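Long-range contact in transcriptional activator, putative (Pyrococcus furiosus, PDB 1RTW), which is a putative transcriptional activator of the all-helical TENA/THI-4/PQQC family, whose precise role is left open: residues S117-E128 with E183-V194. Residues are numbered along the deposited sequence; the frame is centred on the assembly and turned at random.
Sequences SFLEGFTALYCE and EKERAREVFKEV
Cys127 lays its sulfur over one face of the Phe191 ring: SG stands 3.8 Å from the ring centroid and only 11° off the ring normal, a sulfur-aromatic contact. Its CG lying anti to the backbone N (chi1 -172°), Phe191 swings its ring along the other helix, where CE2 comes within 3.3 Å of Cys127 CB. Thr123 CG2 and Tyr126 CD2 meet the same ring at its edge, near its plane, and Leu6 of helix 2-8 also touches it. Beyond the sulfur, Val194 packs CG1 against Cys127 SG and turns CG2 to Ala124 CB, which also meets Val190 CG1 at 3.8 Å.

Ala187 marks the closest CA approach, its CA 4.3 Å from Glu120 CA, and its CB touches both Leu119 CG and Thr123 OG1. The Thr123 hydroxyl is satisfied within its own helix, donating to Leu119 O (OG1 to O 2.7 Å) from above the carbonyl plane, on the face opposite Thr123 N. With segment axes 8.5 Å apart and N-to-C directions differing by 32°, helices 118-142 and 181-201 run roughly parallel in the helical bundle of the TENA/THI-4/PQQC family, and helix 100-115 touches Ala124, Val190 and Val194.

In contrast to this buried core, the side formed by Ser117, Glu120, Glu183 and Arg186 is polar and partly open to solvent. Glu120 enters as a knob among Glu183, Arg186, Ala187 and Val190, yet its OE2 rests on Arg186 CB while the guanidinium, poorly ordered and solvent-exposed, extends outward. Two reciprocal bonds make a capping box: Ser117 N donates, almost straight, to the anti lone pair of Glu120 OE1, and Glu120 N to Ser117 OG. Ser117 OG is a second donor to OE1. Glu183 OE1 lies 4.2 Å from Glu120 OE1, a like-charge proximity that those donors would probably offset; Glu183 OE2 is bonded to His179 of a second subunit.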
# COMPACT_ATOMS: atom_id res chain seq x y z
N SER B 117 0.80 -7.73 -8.77
CA SER B 117 2.14 -8.30 -8.65
C SER B 117 3.11 -7.29 -9.31
O SER B 117 2.68 -6.44 -10.08
CB SER B 117 2.20 -9.61 -9.42
OG SER B 117 2.01 -9.37 -10.81
N PHE B 118 4.41 -7.42 -9.04
CA PHE B 118 5.38 -6.51 -9.63
C PHE B 118 5.35 -6.63 -11.16
O PHE B 118 5.40 -5.62 -11.87
CB PHE B 118 6.79 -6.79 -9.11
CG PHE B 118 7.83 -5.84 -9.64
CD1 PHE B 118 7.78 -4.49 -9.32
CD2 PHE B 118 8.86 -6.28 -10.46
CE1 PHE B 118 8.72 -3.60 -9.80
CE2 PHE B 118 9.81 -5.40 -10.95
CZ PHE B 118 9.74 -4.06 -10.62
N LEU B 119 5.19 -7.87 -11.63
CA LEU B 119 5.13 -8.19 -13.05
C LEU B 119 4.00 -7.44 -13.75
O LEU B 119 4.18 -6.89 -14.84
CB LEU B 119 4.94 -9.71 -13.22
CG LEU B 119 4.76 -10.18 -14.67
CD1 LEU B 119 6.07 -9.99 -15.45
CD2 LEU B 119 4.31 -11.64 -14.70
N GLU B 120 2.82 -7.47 -13.15
CA GLU B 120 1.67 -6.75 -13.72
C GLU B 120 1.99 -5.25 -13.76
O GLU B 120 1.73 -4.57 -14.76
CB GLU B 120 0.44 -6.97 -12.85
CG GLU B 120 -0.12 -8.41 -12.86
CD GLU B 120 -1.32 -8.55 -11.92
OE1 GLU B 120 -1.12 -8.57 -10.68
OE2 GLU B 120 -2.46 -8.64 -12.42
N GLY B 121 2.57 -4.75 -12.68
CA GLY B 121 2.91 -3.35 -12.61
C GLY B 121 3.91 -2.94 -13.67
O GLY B 121 3.71 -1.97 -14.39
N PHE B 122 4.99 -3.71 -13.78
CA PHE B 122 6.03 -3.42 -14.76
C PHE B 122 5.48 -3.59 -16.17
O PHE B 122 5.87 -2.87 -17.08
CB PHE B 122 7.26 -4.30 -14.53
CG PHE B 122 8.54 -3.66 -14.99
CD1 PHE B 122 9.19 -2.73 -14.19
CD2 PHE B 122 9.06 -3.92 -16.25
CE1 PHE B 122 10.33 -2.08 -14.64
CE2 PHE B 122 10.20 -3.28 -16.71
CZ PHE B 122 10.84 -2.35 -15.90
N THR B 123 4.55 -4.53 -16.35
CA THR B 123 3.94 -4.74 -17.66
C THR B 123 3.14 -3.49 -18.01
O THR B 123 3.19 -3.01 -19.16
CB THR B 123 3.02 -6.00 -17.67
OG1 THR B 123 3.82 -7.17 -17.50
CG2 THR B 123 2.27 -6.13 -18.97
N ALA B 124 2.44 -2.92 -17.03
CA ALA B 124 1.66 -1.70 -17.27
C ALA B 124 2.58 -0.54 -17.65
O ALA B 124 2.25 0.27 -18.52
CB ALA B 124 0.83 -1.34 -16.04
N LEU B 125 3.75 -0.48 -17.00
CA LEU B 125 4.72 0.56 -17.28
C LEU B 125 5.16 0.47 -18.74
O LEU B 125 5.09 1.46 -19.47
CB LEU B 125 5.93 0.44 -16.36
CG LEU B 125 7.07 1.42 -16.68
CD1 LEU B 125 6.61 2.85 -16.40
CD2 LEU B 125 8.26 1.10 -15.84
N TYR B 126 5.59 -0.72 -19.15
CA TYR B 126 6.04 -0.95 -20.53
C TYR B 126 5.00 -0.49 -21.53
O TYR B 126 5.30 0.29 -22.43
CB TYR B 126 6.32 -2.44 -20.77
CG TYR B 126 6.70 -2.75 -22.20
CD1 TYR B 126 7.76 -2.09 -22.82
CD2 TYR B 126 5.97 -3.68 -22.95
CE1 TYR B 126 8.09 -2.34 -24.14
CE2 TYR B 126 6.30 -3.94 -24.28
CZ TYR B 126 7.36 -3.27 -24.87
OH TYR B 126 7.69 -3.50 -26.19
N CYS B 127 3.78 -0.99 -21.36
CA CYS B 127 2.67 -0.65 -22.23
C CYS B 127 2.48 0.86 -22.40
O CYS B 127 2.45 1.36 -23.52
CB CYS B 127 1.40 -1.30 -21.70
SG CYS B 127 -0.06 -1.08 -22.72
N GLU B 128 2.38 1.58 -21.29
CA GLU B 128 2.21 3.03 -21.29
C GLU B 128 3.34 3.79 -22.01
O GLU B 128 3.10 4.78 -22.70
CB GLU B 128 2.11 3.53 -19.84
CG GLU B 128 2.65 4.96 -19.61
CD GLU B 128 3.37 5.13 -18.28
OE1 GLU B 128 3.61 4.14 -17.57
OE2 GLU B 128 3.70 6.27 -17.92
N GLU B 183 0.70 -16.27 -13.86
CA GLU B 183 1.10 -14.92 -13.54
C GLU B 183 1.37 -14.11 -14.80
O GLU B 183 1.17 -12.89 -14.81
CB GLU B 183 2.32 -14.94 -12.61
CG GLU B 183 2.45 -13.72 -11.71
CD GLU B 183 1.21 -13.46 -10.85
OE1 GLU B 183 0.55 -12.42 -11.06
OE2 GLU B 183 0.90 -14.28 -9.96
N LYS B 184 1.79 -14.78 -15.87
CA LYS B 184 2.03 -14.09 -17.13
C LYS B 184 0.69 -13.64 -17.69
O LYS B 184 0.58 -12.53 -18.21
CB LYS B 184 2.74 -14.99 -18.14
CG LYS B 184 4.25 -14.98 -18.04
CD LYS B 184 4.90 -15.81 -19.13
CE LYS B 184 6.41 -15.89 -18.93
NZ LYS B 184 7.14 -16.58 -20.02
N GLU B 185 -0.33 -14.49 -17.56
CA GLU B 185 -1.67 -14.17 -18.05
C GLU B 185 -2.26 -12.96 -17.34
O GLU B 185 -2.98 -12.17 -17.95
CB GLU B 185 -2.62 -15.37 -17.90
CG GLU B 185 -2.75 -16.23 -19.15
CD GLU B 185 -3.36 -15.50 -20.35
OE1 GLU B 185 -4.30 -14.70 -20.17
OE2 GLU B 185 -2.90 -15.75 -21.48
N ARG B 186 -1.96 -12.84 -16.05
CA ARG B 186 -2.44 -11.71 -15.26
C ARG B 186 -1.87 -10.43 -15.88
O ARG B 186 -2.59 -9.47 -16.12
CB ARG B 186 -1.96 -11.83 -13.81
CG ARG B 186 -2.69 -12.88 -12.97
CD ARG B 186 -3.72 -12.24 -12.06
NE ARG B 186 -4.37 -13.23 -11.20
CZ ARG B 186 -5.20 -12.93 -10.20
NH1 ARG B 186 -5.49 -11.67 -9.92
NH2 ARG B 186 -5.74 -13.91 -9.48
N ALA B 187 -0.58 -10.48 -16.19
CA ALA B 187 0.10 -9.35 -16.81
C ALA B 187 -0.44 -9.12 -18.21
O ALA B 187 -0.62 -7.98 -18.62
CB ALA B 187 1.60 -9.60 -16.87
N ARG B 188 -0.70 -10.20 -18.95
CA ARG B 188 -1.25 -10.06 -20.30
C ARG B 188 -2.55 -9.26 -20.23
O ARG B 188 -2.79 -8.37 -21.06
CB ARG B 188 -1.52 -11.42 -20.95
CG ARG B 188 -0.26 -12.23 -21.25
CD ARG B 188 -0.59 -13.55 -21.96
NE ARG B 188 0.47 -14.55 -21.82
CZ ARG B 188 1.54 -14.64 -22.60
NH1 ARG B 188 1.72 -13.79 -23.60
NH2 ARG B 188 2.46 -15.57 -22.36
N GLU B 189 -3.37 -9.56 -19.23
CA GLU B 189 -4.64 -8.88 -19.03
C GLU B 189 -4.44 -7.39 -18.72
O GLU B 189 -5.16 -6.55 -19.24
CB GLU B 189 -5.45 -9.53 -17.90
CG GLU B 189 -6.23 -10.77 -18.32
CD GLU B 189 -7.22 -10.50 -19.45
OE1 GLU B 189 -7.84 -9.41 -19.48
OE2 GLU B 189 -7.38 -11.38 -20.32
N VAL B 190 -3.46 -7.09 -17.87
CA VAL B 190 -3.18 -5.70 -17.53
C VAL B 190 -2.72 -4.94 -18.77
O VAL B 190 -3.17 -3.81 -19.00
CB VAL B 190 -2.16 -5.59 -16.37
CG1 VAL B 190 -1.70 -4.16 -16.19
CG2 VAL B 190 -2.82 -6.05 -15.07
N PHE B 191 -1.88 -5.57 -19.59
CA PHE B 191 -1.39 -4.94 -20.82
C PHE B 191 -2.56 -4.58 -21.74
O PHE B 191 -2.59 -3.50 -22.34
CB PHE B 191 -0.39 -5.85 -21.55
CG PHE B 191 0.30 -5.19 -22.72
CD1 PHE B 191 -0.31 -5.13 -23.98
CD2 PHE B 191 1.55 -4.58 -22.56
CE1 PHE B 191 0.31 -4.47 -25.05
CE2 PHE B 191 2.18 -3.93 -23.62
CZ PHE B 191 1.55 -3.87 -24.87
N LYS B 192 -3.51 -5.51 -21.85
CA LYS B 192 -4.70 -5.32 -22.67
C LYS B 192 -5.52 -4.14 -22.15
O LYS B 192 -5.91 -3.26 -22.92
CB LYS B 192 -5.57 -6.58 -22.64
CG LYS B 192 -6.92 -6.43 -23.32
CD LYS B 192 -7.68 -7.75 -23.33
CE LYS B 192 -6.93 -8.81 -24.14
NZ LYS B 192 -7.57 -10.15 -24.05
N GLU B 193 -5.74 -4.11 -20.84
CA GLU B 193 -6.52 -3.06 -20.22
C GLU B 193 -5.82 -1.70 -20.35
O GLU B 193 -6.47 -0.71 -20.67
CB GLU B 193 -6.80 -3.42 -18.75
CG GLU B 193 -7.89 -2.60 -18.07
CD GLU B 193 -9.30 -2.83 -18.64
OE1 GLU B 193 -10.22 -2.07 -18.25
OE2 GLU B 193 -9.49 -3.77 -19.45
N VAL B 194 -4.50 -1.66 -20.16
CA VAL B 194 -3.77 -0.40 -20.29
C VAL B 194 -3.85 0.08 -21.75
O VAL B 194 -3.95 1.29 -22.01
CB VAL B 194 -2.29 -0.49 -19.80
CG1 VAL B 194 -1.54 0.82 -20.07
CG2 VAL B 194 -2.27 -0.78 -18.31